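Local coordinates for Fe-regulated protein B (Neisseria meningitidis, PDB 4AIP) that acts as a TonB-dependent transporter that takes up iron across the meningococcal outer membrane, at residues 158-163 and 381-386; 464-469 and 505-510; 472-477 and 525-530; 478-483 and 529-534; 501-506 and 533-538. All coordinates share one frame; numbering follows the deposited sequence.

Interaction 1: residues 158-163 and 381-386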
# COMPACT_ATOMS: atom_id res chain seq x y z
N ALA B 158 13.74 -12.34 -36.45
CA ALA B 158 13.07 -12.78 -35.21
C ALA B 158 13.69 -12.25 -33.92
O ALA B 158 13.03 -12.32 -32.87
CB ALA B 158 12.96 -14.30 -35.14
N GLY B 159 14.95 -11.78 -33.97
CA GLY B 159 15.60 -11.32 -32.76
C GLY B 159 16.56 -12.33 -32.15
O GLY B 159 17.05 -13.26 -32.87
N ILE B 160 16.89 -12.16 -30.87
CA ILE B 160 18.00 -12.87 -30.31
C ILE B 160 17.47 -14.14 -29.74
O ILE B 160 16.52 -14.11 -28.99
CB ILE B 160 18.66 -12.06 -29.16
CG1 ILE B 160 19.62 -11.03 -29.71
CG2 ILE B 160 19.37 -13.01 -28.18
CD1 ILE B 160 19.62 -9.73 -28.87
N GLY B 161 18.08 -15.27 -30.06
CA GLY B 161 17.83 -16.50 -29.28
C GLY B 161 16.63 -17.32 -29.73
O GLY B 161 16.16 -18.22 -29.02
N ALA B 162 16.15 -17.04 -30.95
CA ALA B 162 14.97 -17.69 -31.44
C ALA B 162 15.09 -19.14 -31.88
O ALA B 162 14.71 -19.47 -33.02
CB ALA B 162 14.32 -16.86 -32.56
N THR B 163 15.52 -20.02 -30.98
CA THR B 163 15.74 -21.39 -31.34
C THR B 163 14.45 -22.16 -31.24
O THR B 163 14.10 -22.96 -32.15
CB THR B 163 16.82 -22.10 -30.47
OG1 THR B 163 16.42 -22.07 -29.12
CG2 THR B 163 18.22 -21.49 -30.64
N GLY B 381 18.67 -5.19 -39.80
CA GLY B 381 18.70 -4.50 -38.57
C GLY B 381 19.69 -5.10 -37.62
O GLY B 381 20.57 -5.92 -38.00
N ILE B 382 19.57 -4.69 -36.36
CA ILE B 382 20.58 -5.10 -35.38
C ILE B 382 19.83 -5.29 -34.05
O ILE B 382 18.85 -4.59 -33.79
CB ILE B 382 21.70 -4.04 -35.31
CG1 ILE B 382 22.57 -4.20 -34.08
CG2 ILE B 382 21.11 -2.60 -35.33
CD1 ILE B 382 22.17 -3.17 -33.02
N ASN B 383 20.26 -6.25 -33.23
CA ASN B 383 19.72 -6.45 -31.89
C ASN B 383 20.84 -6.32 -30.88
O ASN B 383 21.96 -6.82 -31.14
CB ASN B 383 19.16 -7.87 -31.75
CG ASN B 383 18.10 -8.21 -32.84
OD1 ASN B 383 18.34 -9.03 -33.71
ND2 ASN B 383 16.95 -7.57 -32.78
N TYR B 384 20.55 -5.68 -29.73
CA TYR B 384 21.53 -5.58 -28.63
C TYR B 384 20.82 -5.85 -27.32
O TYR B 384 19.76 -5.29 -27.06
CB TYR B 384 22.18 -4.17 -28.61
CG TYR B 384 23.09 -3.97 -27.41
CD1 TYR B 384 22.59 -3.56 -26.20
CD2 TYR B 384 24.45 -4.26 -27.47
CE1 TYR B 384 23.40 -3.42 -25.07
CE2 TYR B 384 25.28 -4.12 -26.34
CZ TYR B 384 24.73 -3.67 -25.16
OH TYR B 384 25.47 -3.46 -24.00
N ARG B 385 21.43 -6.67 -26.49
CA ARG B 385 20.94 -6.91 -25.17
C ARG B 385 22.12 -7.15 -24.20
O ARG B 385 23.09 -7.91 -24.53
CB ARG B 385 20.04 -8.11 -25.15
CG ARG B 385 19.46 -8.39 -23.77
CD ARG B 385 18.52 -9.60 -23.74
NE ARG B 385 19.24 -10.87 -23.85
CZ ARG B 385 18.68 -12.00 -24.28
NH1 ARG B 385 17.37 -12.00 -24.63
NH2 ARG B 385 19.42 -13.10 -24.37
N HIS B 386 22.04 -6.49 -23.04
CA HIS B 386 22.98 -6.68 -21.96
C HIS B 386 22.22 -7.06 -20.69
O HIS B 386 21.21 -6.43 -20.33
CB HIS B 386 23.75 -5.38 -21.72
CG HIS B 386 24.73 -5.41 -20.60
ND1 HIS B 386 24.39 -5.11 -19.30
CD2 HIS B 386 26.07 -5.56 -20.60
CE1 HIS B 386 25.46 -5.17 -18.52
NE2 HIS B 386 26.50 -5.46 -19.28

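Interaction 2: residues 464-469 and 505-510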
# COMPACT_ATOMS: atom_id res chain seq x y z
N ASP B 464 25.32 -13.74 -34.97
CA ASP B 464 25.04 -13.51 -33.56
C ASP B 464 26.28 -13.75 -32.74
O ASP B 464 26.95 -14.81 -32.90
CB ASP B 464 23.99 -14.49 -33.01
CG ASP B 464 22.59 -14.22 -33.53
OD1 ASP B 464 21.86 -13.31 -33.07
OD2 ASP B 464 22.19 -14.97 -34.40
N ARG B 465 26.57 -12.85 -31.81
CA ARG B 465 27.66 -13.13 -30.87
C ARG B 465 27.15 -12.91 -29.51
O ARG B 465 26.26 -12.09 -29.30
CB ARG B 465 28.84 -12.17 -31.01
CG ARG B 465 29.00 -11.40 -32.32
CD ARG B 465 30.31 -10.61 -32.18
NE ARG B 465 31.05 -11.18 -31.03
CZ ARG B 465 32.33 -10.93 -30.77
NH1 ARG B 465 33.03 -10.13 -31.60
NH2 ARG B 465 32.90 -11.49 -29.68
N PHE B 466 27.79 -13.55 -28.57
CA PHE B 466 27.51 -13.32 -27.23
C PHE B 466 28.81 -13.21 -26.53
O PHE B 466 29.85 -13.70 -27.01
CB PHE B 466 26.74 -14.47 -26.63
CG PHE B 466 27.50 -15.74 -26.50
CD1 PHE B 466 28.25 -16.02 -25.34
CD2 PHE B 466 27.40 -16.73 -27.49
CE1 PHE B 466 28.95 -17.23 -25.19
CE2 PHE B 466 28.09 -17.98 -27.33
CZ PHE B 466 28.86 -18.23 -26.19
N LYS B 467 28.71 -12.66 -25.32
CA LYS B 467 29.82 -12.71 -24.44
C LYS B 467 29.37 -12.91 -23.02
O LYS B 467 28.46 -12.17 -22.54
CB LYS B 467 30.56 -11.42 -24.58
CG LYS B 467 31.78 -11.53 -23.93
CD LYS B 467 32.35 -10.19 -23.89
CE LYS B 467 33.34 -10.23 -22.80
NZ LYS B 467 33.13 -8.88 -22.23
N VAL B 468 29.97 -13.89 -22.35
CA VAL B 468 29.51 -14.29 -21.01
C VAL B 468 30.61 -13.98 -20.05
O VAL B 468 31.72 -14.49 -20.21
CB VAL B 468 29.10 -15.79 -20.90
CG1 VAL B 468 28.76 -16.11 -19.48
CG2 VAL B 468 27.94 -16.06 -21.73
N LYS B 469 30.32 -13.15 -19.05
CA LYS B 469 31.23 -12.91 -17.99
C LYS B 469 30.57 -13.48 -16.73
O LYS B 469 29.60 -12.91 -16.21
CB LYS B 469 31.54 -11.42 -17.90
CG LYS B 469 32.56 -11.10 -16.79
CD LYS B 469 32.54 -9.60 -16.46
CE LYS B 469 32.54 -9.36 -14.91
NZ LYS B 469 31.60 -10.27 -14.03
N SER B 505 20.63 -19.55 -33.09
CA SER B 505 21.50 -19.87 -32.00
C SER B 505 21.08 -19.20 -30.71
O SER B 505 20.41 -18.20 -30.72
CB SER B 505 22.95 -19.52 -32.38
OG SER B 505 23.07 -18.13 -32.52
N ARG B 506 21.51 -19.77 -29.59
CA ARG B 506 21.06 -19.32 -28.30
C ARG B 506 22.21 -19.47 -27.31
O ARG B 506 22.67 -20.59 -27.03
CB ARG B 506 19.80 -20.10 -27.88
CG ARG B 506 19.21 -19.76 -26.52
CD ARG B 506 17.68 -19.83 -26.55
NE ARG B 506 17.10 -19.59 -25.23
CZ ARG B 506 16.26 -18.59 -24.92
NH1 ARG B 506 15.89 -17.71 -25.82
NH2 ARG B 506 15.79 -18.49 -23.68
N SER B 507 22.66 -18.33 -26.80
CA SER B 507 23.82 -18.27 -25.91
C SER B 507 23.60 -18.90 -24.55
O SER B 507 22.52 -18.91 -24.05
CB SER B 507 24.30 -16.81 -25.72
OG SER B 507 23.23 -15.87 -25.75
N PRO B 508 24.66 -19.37 -23.91
CA PRO B 508 24.50 -19.94 -22.56
C PRO B 508 23.66 -19.04 -21.66
O PRO B 508 23.70 -17.84 -21.83
CB PRO B 508 25.94 -19.98 -22.02
CG PRO B 508 26.72 -20.12 -23.22
CD PRO B 508 26.08 -19.30 -24.29
N ARG B 509 22.92 -19.61 -20.72
CA ARG B 509 22.28 -18.76 -19.73
C ARG B 509 23.17 -18.67 -18.55
O ARG B 509 23.88 -19.62 -18.24
CB ARG B 509 20.96 -19.32 -19.24
CG ARG B 509 20.26 -20.16 -20.21
CD ARG B 509 19.64 -19.35 -21.36
NE ARG B 509 19.02 -20.34 -22.22
CZ ARG B 509 19.62 -21.03 -23.19
NH1 ARG B 509 20.88 -20.79 -23.57
NH2 ARG B 509 18.93 -21.98 -23.83
N LEU B 510 23.11 -17.52 -17.91
CA LEU B 510 23.72 -17.32 -16.62
C LEU B 510 23.04 -18.24 -15.64
O LEU B 510 21.86 -18.61 -15.82
CB LEU B 510 23.55 -15.86 -16.18
CG LEU B 510 24.12 -14.81 -17.13
CD1 LEU B 510 23.78 -13.40 -16.70
CD2 LEU B 510 25.65 -14.92 -17.26

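Interaction 3: residues 472-477 and 525-530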
# COMPACT_ATOMS: atom_id res chain seq x y z
N ASP B 472 33.09 -15.07 -11.45
CA ASP B 472 34.50 -15.13 -11.09
C ASP B 472 35.32 -14.16 -11.94
O ASP B 472 36.52 -14.08 -11.78
CB ASP B 472 35.04 -16.56 -11.24
CG ASP B 472 34.88 -17.12 -12.67
OD1 ASP B 472 34.09 -16.56 -13.51
OD2 ASP B 472 35.55 -18.16 -12.95
N GLY B 473 34.66 -13.46 -12.85
CA GLY B 473 35.32 -12.54 -13.76
C GLY B 473 35.71 -13.14 -15.10
O GLY B 473 36.20 -12.42 -16.01
N LYS B 474 35.50 -14.46 -15.24
CA LYS B 474 35.91 -15.14 -16.46
C LYS B 474 35.01 -14.80 -17.62
O LYS B 474 33.79 -14.81 -17.49
CB LYS B 474 35.99 -16.63 -16.27
CG LYS B 474 36.36 -17.31 -17.58
CD LYS B 474 37.12 -18.60 -17.38
CE LYS B 474 37.32 -19.27 -18.70
NZ LYS B 474 37.55 -20.71 -18.47
N THR B 475 35.63 -14.52 -18.76
CA THR B 475 34.95 -14.09 -19.96
C THR B 475 35.13 -15.10 -21.12
O THR B 475 36.25 -15.48 -21.44
CB THR B 475 35.46 -12.71 -20.30
OG1 THR B 475 34.45 -11.75 -19.96
CG2 THR B 475 35.78 -12.56 -21.78
N VAL B 476 34.04 -15.52 -21.75
CA VAL B 476 34.08 -16.46 -22.86
C VAL B 476 33.10 -15.98 -23.90
O VAL B 476 31.96 -15.65 -23.56
CB VAL B 476 33.70 -17.88 -22.42
CG1 VAL B 476 33.37 -18.76 -23.61
CG2 VAL B 476 34.80 -18.51 -21.64
N SER B 477 33.52 -15.89 -25.16
CA SER B 477 32.56 -15.53 -26.21
C SER B 477 32.63 -16.49 -27.35
O SER B 477 33.49 -17.38 -27.33
CB SER B 477 32.63 -14.08 -26.69
OG SER B 477 33.86 -13.54 -26.58
N ILE B 525 32.55 -20.81 -16.59
CA ILE B 525 32.26 -21.22 -17.96
C ILE B 525 33.55 -21.79 -18.59
O ILE B 525 34.62 -21.21 -18.46
CB ILE B 525 31.62 -20.04 -18.78
CG1 ILE B 525 31.17 -20.49 -20.17
CG2 ILE B 525 32.52 -18.79 -18.81
CD1 ILE B 525 30.35 -19.46 -20.91
N ALA B 526 33.44 -22.94 -19.24
CA ALA B 526 34.60 -23.58 -19.87
C ALA B 526 35.07 -22.81 -21.09
O ALA B 526 34.32 -22.03 -21.66
CB ALA B 526 34.28 -25.00 -20.23
N ASP B 527 36.31 -23.08 -21.51
CA ASP B 527 36.99 -22.24 -22.49
C ASP B 527 36.38 -22.18 -23.86
O ASP B 527 36.35 -21.10 -24.46
CB ASP B 527 38.47 -22.61 -22.62
CG ASP B 527 39.29 -22.19 -21.43
OD1 ASP B 527 38.90 -21.28 -20.69
OD2 ASP B 527 40.35 -22.79 -21.24
N GLY B 528 35.94 -23.30 -24.39
CA GLY B 528 35.44 -23.23 -25.77
C GLY B 528 33.94 -23.17 -25.88
O GLY B 528 33.42 -23.36 -26.97
N THR B 529 33.24 -22.92 -24.77
CA THR B 529 31.80 -23.16 -24.76
C THR B 529 31.13 -22.28 -25.72
O THR B 529 31.58 -21.18 -25.97
CB THR B 529 31.12 -23.29 -23.38
OG1 THR B 529 29.94 -22.48 -23.32
CG2 THR B 529 32.01 -22.97 -22.31
N LYS B 530 30.08 -22.79 -26.34
CA LYS B 530 29.45 -22.03 -27.39
C LYS B 530 27.98 -22.11 -27.29
O LYS B 530 27.42 -22.72 -26.39
CB LYS B 530 29.87 -22.58 -28.70
CG LYS B 530 30.11 -24.06 -28.59
CD LYS B 530 30.08 -24.64 -29.93
CE LYS B 530 30.99 -23.82 -30.88
NZ LYS B 530 32.41 -23.98 -30.43

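Interaction 4: residues 478-483 and 529-534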
# COMPACT_ATOMS: atom_id res chain seq x y z
N SER B 478 31.67 -16.33 -28.27
CA SER B 478 31.60 -17.09 -29.49
C SER B 478 30.64 -16.35 -30.36
O SER B 478 30.00 -15.41 -29.89
CB SER B 478 31.07 -18.51 -29.25
OG SER B 478 31.38 -19.32 -30.37
N SER B 479 30.52 -16.78 -31.61
CA SER B 479 29.64 -16.16 -32.55
C SER B 479 29.13 -17.20 -33.52
O SER B 479 29.68 -18.27 -33.63
CB SER B 479 30.38 -15.07 -33.29
OG SER B 479 31.35 -15.65 -34.09
N ASN B 480 28.05 -16.89 -34.24
CA ASN B 480 27.44 -17.84 -35.16
C ASN B 480 26.86 -17.17 -36.35
O ASN B 480 26.33 -16.07 -36.25
CB ASN B 480 26.32 -18.63 -34.48
CG ASN B 480 26.85 -19.60 -33.45
OD1 ASN B 480 27.29 -19.21 -32.36
ND2 ASN B 480 26.87 -20.88 -33.80
N LEU B 481 26.94 -17.86 -37.48
CA LEU B 481 26.31 -17.40 -38.68
C LEU B 481 25.12 -18.32 -38.95
O LEU B 481 25.32 -19.51 -39.11
CB LEU B 481 27.35 -17.49 -39.77
CG LEU B 481 27.22 -16.68 -41.03
CD1 LEU B 481 26.48 -15.32 -40.85
CD2 LEU B 481 28.67 -16.42 -41.47
N ASN B 482 23.91 -17.76 -38.95
CA ASN B 482 22.66 -18.55 -39.01
C ASN B 482 21.75 -18.24 -40.19
O ASN B 482 21.03 -17.25 -40.16
CB ASN B 482 21.84 -18.38 -37.73
CG ASN B 482 22.63 -18.72 -36.44
OD1 ASN B 482 22.82 -17.87 -35.59
ND2 ASN B 482 23.06 -19.94 -36.31
N PRO B 483 21.75 -19.10 -41.21
CA PRO B 483 20.94 -18.92 -42.43
C PRO B 483 19.50 -19.35 -42.20
O PRO B 483 19.24 -20.04 -41.23
CB PRO B 483 21.60 -19.88 -43.44
CG PRO B 483 22.87 -20.34 -42.80
CD PRO B 483 22.66 -20.25 -41.32
N THR B 529 33.24 -22.92 -24.77
CA THR B 529 31.80 -23.16 -24.76
C THR B 529 31.13 -22.28 -25.72
O THR B 529 31.58 -21.18 -25.97
CB THR B 529 31.12 -23.29 -23.38
OG1 THR B 529 29.94 -22.48 -23.32
CG2 THR B 529 32.01 -22.97 -22.31
N LYS B 530 30.08 -22.79 -26.34
CA LYS B 530 29.45 -22.03 -27.39
C LYS B 530 27.98 -22.11 -27.29
O LYS B 530 27.42 -22.72 -26.39
CB LYS B 530 29.87 -22.58 -28.70
CG LYS B 530 30.11 -24.06 -28.59
CD LYS B 530 30.08 -24.64 -29.93
CE LYS B 530 30.99 -23.82 -30.88
NZ LYS B 530 32.41 -23.98 -30.43
N ALA B 531 27.36 -21.45 -28.26
CA ALA B 531 25.95 -21.29 -28.23
C ALA B 531 25.32 -22.58 -28.76
O ALA B 531 25.92 -23.30 -29.53
CB ALA B 531 25.53 -20.07 -29.09
N GLU B 532 24.10 -22.84 -28.31
CA GLU B 532 23.25 -23.88 -28.84
C GLU B 532 22.83 -23.46 -30.23
O GLU B 532 22.67 -22.26 -30.50
CB GLU B 532 21.98 -23.98 -27.99
CG GLU B 532 22.27 -24.51 -26.62
CD GLU B 532 21.08 -24.50 -25.67
OE1 GLU B 532 20.12 -23.71 -25.95
OE2 GLU B 532 21.12 -25.25 -24.67
N ARG B 533 22.62 -24.43 -31.11
CA ARG B 533 22.31 -24.08 -32.45
C ARG B 533 21.28 -25.00 -33.04
O ARG B 533 21.50 -26.20 -33.13
CB ARG B 533 23.55 -24.08 -33.30
CG ARG B 533 23.25 -23.52 -34.65
CD ARG B 533 24.55 -23.31 -35.36
NE ARG B 533 24.37 -22.46 -36.55
CZ ARG B 533 24.66 -22.82 -37.79
NH1 ARG B 533 25.20 -24.00 -38.07
NH2 ARG B 533 24.40 -21.99 -38.77
N ALA B 534 20.20 -24.40 -33.51
CA ALA B 534 19.01 -25.11 -33.89
C ALA B 534 18.93 -25.18 -35.38
O ALA B 534 19.23 -24.19 -36.07
CB ALA B 534 17.73 -24.36 -33.38
O HOH W 1 28.66 -20.37 -30.74

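Interaction 5: residues 501-506 and 533-538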
# COMPACT_ATOMS: atom_id res chain seq x y z
N HIS B 501 13.44 -23.68 -43.41
CA HIS B 501 14.63 -24.36 -42.95
C HIS B 501 15.46 -23.29 -42.29
O HIS B 501 16.11 -22.49 -42.94
CB HIS B 501 15.35 -25.08 -44.11
CG HIS B 501 16.48 -25.95 -43.68
ND1 HIS B 501 16.33 -27.02 -42.82
CD2 HIS B 501 17.79 -25.92 -44.00
CE1 HIS B 501 17.51 -27.59 -42.61
NE2 HIS B 501 18.41 -26.94 -43.32
N ASN B 502 15.36 -23.24 -40.97
CA ASN B 502 15.81 -22.10 -40.22
C ASN B 502 16.83 -22.53 -39.23
O ASN B 502 16.63 -23.49 -38.50
CB ASN B 502 14.65 -21.47 -39.44
CG ASN B 502 13.62 -20.78 -40.32
OD1 ASN B 502 13.86 -20.50 -41.49
ND2 ASN B 502 12.47 -20.46 -39.73
N TYR B 503 17.92 -21.80 -39.22
CA TYR B 503 18.97 -21.93 -38.23
C TYR B 503 18.91 -20.77 -37.27
O TYR B 503 18.65 -19.62 -37.67
CB TYR B 503 20.34 -21.89 -38.91
CG TYR B 503 20.71 -23.16 -39.59
CD1 TYR B 503 20.33 -23.41 -40.91
CD2 TYR B 503 21.46 -24.11 -38.91
CE1 TYR B 503 20.69 -24.61 -41.55
CE2 TYR B 503 21.86 -25.28 -39.52
CZ TYR B 503 21.47 -25.54 -40.84
OH TYR B 503 21.84 -26.76 -41.41
N ALA B 504 19.18 -21.08 -36.01
CA ALA B 504 19.26 -20.07 -34.99
C ALA B 504 20.15 -20.52 -33.86
O ALA B 504 20.40 -21.74 -33.67
CB ALA B 504 17.88 -19.71 -34.49
N SER B 505 20.63 -19.55 -33.09
CA SER B 505 21.50 -19.87 -32.00
C SER B 505 21.08 -19.20 -30.71
O SER B 505 20.41 -18.20 -30.72
CB SER B 505 22.95 -19.52 -32.38
OG SER B 505 23.07 -18.13 -32.52
N ARG B 506 21.51 -19.77 -29.59
CA ARG B 506 21.06 -19.32 -28.30
C ARG B 506 22.21 -19.47 -27.31
O ARG B 506 22.67 -20.59 -27.03
CB ARG B 506 19.80 -20.10 -27.88
CG ARG B 506 19.21 -19.76 -26.52
CD ARG B 506 17.68 -19.83 -26.55
NE ARG B 506 17.10 -19.59 -25.23
CZ ARG B 506 16.26 -18.59 -24.92
NH1 ARG B 506 15.89 -17.71 -25.82
NH2 ARG B 506 15.79 -18.49 -23.68
N ARG B 533 22.62 -24.43 -31.11
CA ARG B 533 22.31 -24.08 -32.45
C ARG B 533 21.28 -25.00 -33.04
O ARG B 533 21.50 -26.20 -33.13
CB ARG B 533 23.55 -24.08 -33.30
CG ARG B 533 23.25 -23.52 -34.65
CD ARG B 533 24.55 -23.31 -35.36
NE ARG B 533 24.37 -22.46 -36.55
CZ ARG B 533 24.66 -22.82 -37.79
NH1 ARG B 533 25.20 -24.00 -38.07
NH2 ARG B 533 24.40 -21.99 -38.77
N ALA B 534 20.20 -24.40 -33.51
CA ALA B 534 19.01 -25.11 -33.89
C ALA B 534 18.93 -25.18 -35.38
O ALA B 534 19.23 -24.19 -36.07
CB ALA B 534 17.73 -24.36 -33.38
N ARG B 535 18.44 -26.32 -35.88
CA ARG B 535 18.17 -26.50 -37.27
C ARG B 535 16.74 -26.99 -37.27
O ARG B 535 16.43 -28.13 -36.83
CB ARG B 535 19.14 -27.54 -37.88
CG ARG B 535 19.17 -27.56 -39.45
CD ARG B 535 19.21 -28.94 -40.08
NE ARG B 535 20.11 -29.81 -39.32
CZ ARG B 535 19.95 -31.13 -39.15
NH1 ARG B 535 18.93 -31.75 -39.68
NH2 ARG B 535 20.82 -31.82 -38.43
N ASN B 536 15.85 -26.12 -37.72
CA ASN B 536 14.47 -26.39 -37.64
C ASN B 536 13.89 -26.42 -39.06
O ASN B 536 13.97 -25.46 -39.83
CB ASN B 536 13.77 -25.35 -36.75
CG ASN B 536 12.26 -25.43 -36.85
OD1 ASN B 536 11.61 -26.33 -36.26
ND2 ASN B 536 11.68 -24.49 -37.62
N THR B 537 13.32 -27.57 -39.41
CA THR B 537 12.72 -27.73 -40.73
C THR B 537 11.28 -27.99 -40.51
O THR B 537 10.94 -28.79 -39.62
CB THR B 537 13.25 -29.01 -41.40
OG1 THR B 537 14.69 -29.01 -41.35
CG2 THR B 537 12.75 -29.09 -42.85
N GLU B 538 10.43 -27.37 -41.31
CA GLU B 538 9.04 -27.69 -41.16
C GLU B 538 8.17 -27.42 -42.35
O GLU B 538 8.54 -26.60 -43.20
CB GLU B 538 8.52 -27.03 -39.88
CG GLU B 538 8.04 -25.65 -39.88
CD GLU B 538 7.40 -25.37 -38.52
OE1 GLU B 538 8.17 -25.18 -37.51
OE2 GLU B 538 6.12 -25.38 -38.47

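Interaction 1: residues 158-163 and 381-386
One face of the Arg385 guanidinium is covered by Ile160, whose CG2 methyl lies 3.8 Å from Arg385 NH2. The same nitrogen is salt-bridged to Asp441, so the methyl lies over a group already anchored through its polar atoms, and NH1 adds a weak hydrogen bond to the carbonyl of Tyr125. The second flat group, the Asn383 amide, meets Gly159: the glycine CA is 3.7 Å from Asn383 OD1 and 4.0 Å from Asn383 ND2, almost evenly placed between the two ends. Both ends of that buried amide are satisfied, ND2 by Asn365 OD1 and OD1 by Arg462 NH2, which fixes its rotation.

Between the amide and the guanidinium, Ile160 fills the gap with its longer branch. Its CD1 packs 3.5 Å from Asn383 CB and reaches the base of the arginine, 4.1 Å from Arg385 CB. The Arg385 chain starts out extended and then bends at its third torsion (chi3 73°), which turns the guanidinium across CG2. Gly159, at phi 100° and psi -161°, adopts a backbone conformation suited to glycine. On the loop side, Ile160 N is held by the hydroxyl of Tyr125. A loop leading into strand 165-171 thus rests on the inner wall formed by strand 376-390, as in the plug-in-barrel fold of TonB-dependent receptors, where a globular plug occupies the barrel lumen.

Interaction 2: residues 464-469 and 505-510
Ser507, whose CB sits 3.5 Å from Phe466 CG, has its hydroxyl gripped from beyond the contact: OG is hydrogen-bonded to Asp441 OD1 and more weakly to Lys439 NZ, both on strand 438-452. The setting is the wall of the transporter's beta-barrel, where strands 455-469 and 495-506 are second neighbours with strand 475-490 as their common partner. The chain leaving strand 495-506 at Ser507 continues beside strand 455-469 in much the same direction, 17° apart end to end.

Phe466 carries the apolar part. Its CG stands between the backbone N and the carbonyl carbon (chi1 69°), and the ring is thereby presented with one face to Ser507 and Pro508, where the chain leaves the strand. Pro508 CD makes a CH-pi contact over that face, 3.7 Å from the ring centroid and 20° off its normal, the pyrrolidine being set roughly perpendicular to the phenylalanine side chain. Ser507 CA lies over the same face.

Two residues before Phe466, Asp464 approaches Ser505 without bonding: Asp464 CB is 3.8 Å from Ser505 OG. Each has its polar partner outside, the carboxylate in a salt bridge with Arg462 and the hydroxyl at Asn482. Further along, the Val468 and Leu510 side chains run antiparallel alongside one another, the Val468 CG1 methyl lying 4.0 Å from Leu510 CD2.

Interaction 3: residues 472-477 and 525-530
Val476, just inside strand 475-490, stands opposite Asp527 in the type I beta turn Ala526-Thr529, with the two CA atoms 6.5 Å apart. Two side chains reach the turn and the residue before it: Lys474, just ahead of the strand, and Val476 within it, both turned the same way.

Lys474 is stretched out: CG is anti to the backbone N (chi1 178°) and the chain stays extended beyond it, delivering the ammonium group to two oxygens at once. Lys474 NZ forms a salt bridge with Asp527 OD1 at 2.7 Å, the carboxylate oxygen being approached from above its plane. It also donates to the backbone, with Lys474 NZ 3.0 Å from Ile525 O and nearly in line with that C=O bond (160°). The long lysine chain is roughly perpendicular to the aspartate side chain it meets.

Val476 supplies the apolar half. Its CG2 methyl packs 3.6 Å from Ile525 CG2, and Val476 CB is 4.0 Å from Ile525 CD1, both isoleucine branches thus lying against the valine. The other methyl, Val476 CG1, reaches the backbone of the turn, 3.8 Å from Thr529 O.

Before the strand, Asp472 OD1 accepts from Lys474 N at 3.1 Å, forming an Asx turn, while its OD2 is hydrogen-bonded to Ser524. Behind the turn, Ala526 pairs through its backbone with Ala578 of strand 575-597. The arrangement ties a tight strand-to-strand connection to the long loop preceding strand 532-544, consistent with the extracellular loop end of a TonB-dependent receptor barrel.

Interaction 4: residues 478-483 and 529-534
Arg533 reaches Asn480 and Leu481 with an extended chain: from CB, CG lies anti to the backbone N (chi1 -172°), and the chain runs straight as far as NE, heading toward residues 478-483. The two strands are second neighbours in the barrel wall: their short segments run parallel within 9°, 9.4 Å apart at the axes, with strand 495-506 pairing with both. CG and CD pass the amide of Asn482, and Arg533 CD also comes 3.7 Å from Asn480 ND2, the amide plane of Asn480 being tilted 33° from that of the guanidinium. NE continues beside the Asn482 side chain, which points the other way. At the tip, Arg533 NH2 is 2.7 Å from the backbone oxygen Leu481 O and 3.5 Å from Pro483 CD, the latter approaching the guanidinium edge near its plane. The arginine thus spans the distance between the two second-neighbour strands.

At the other end of the contact, Asn480 OD1 lies 3.8 Å from Ala531 CB, and Ser478 OG comes 4.0 Å from Lys530 CB. A water links the Ser478 side chain to the backbone there, accepting from Ala531 N at 3.0 Å and hydrogen-bonded to Ser478 OG at 2.9 Å.

Interaction 5: residues 501-506 and 533-538
Tyr503 and Arg535, a non-hydrogen-bonded pair, rise side by side because their first torsions complement each other: Tyr503 CG is anti to its carbonyl carbon (chi1 -77°), whereas Arg535 CG is anti to its own backbone N. The arginine chain then runs along the ring, with Arg535 CG over one face and 3.4 Å from Tyr503 CZ. Toward the ring's other side comes Arg533, whose guanidinium plane is inclined 25° to the tyrosine. Tyr503 CD2 sits over the centre of that guanidinium, 3.6 Å from Arg533 CZ, and the ring is thus flanked by two arginines.

His501 also has CG anti to the backbone N (chi1 -172°), which turns the imidazole across to residues 533-538. Its ND1 shares a hydrogen bond with Thr537 OG1 at 3.0 Å, and the hydroxyl lies at the ring edge. The neighbouring carbon, His501 CE1, packs 3.3 Å from Arg535 CD.

These contacts cover one side of an antiparallel pair of transmembrane barrel strands, 495-506 and 532-544, joined by a long loop. Asn502 and Asn536 exchange two backbone hydrogen bonds, as do Ala504 and Ala534; in the latter pair Ala534 N is 2.7 Å from Ala504 O. A CA-H...O contact accompanies them, with Tyr503 CA 3.1 Å from Ala534 O.

The side chains of Asn502, Ala504, Ala534 and Asn536 occupy the opposite face, toward the plug. Asn502 ND2 is hydrogen-bonded there to the carbonyl of Ala153, and Ala534 packs against Thr163.

Interaction 1 alone joins the plug to the barrel; the other four lie within the barrel region, in its wall or in the loops that leave it. Interactions 1 and 2 are buried, the remaining three partly so. Interaction 5 is the one directly paired set of strands, held by backbone hydrogen bonds, whereas interactions 2 and 4 span second neighbours and rely on side chains, apolar in the first, polar and water-bridged in the second. Interaction 3 continues interaction 4 along strand 475-490 into the loops, where a salt bridge appears. Interactions 4 and 5 share Arg533, and 2 and 5 share Ser505 and Arg506. Arg506 NH1 reaches Gly161 O, a probable hydrogen bond that links the plug loop of interaction 1 to this wall.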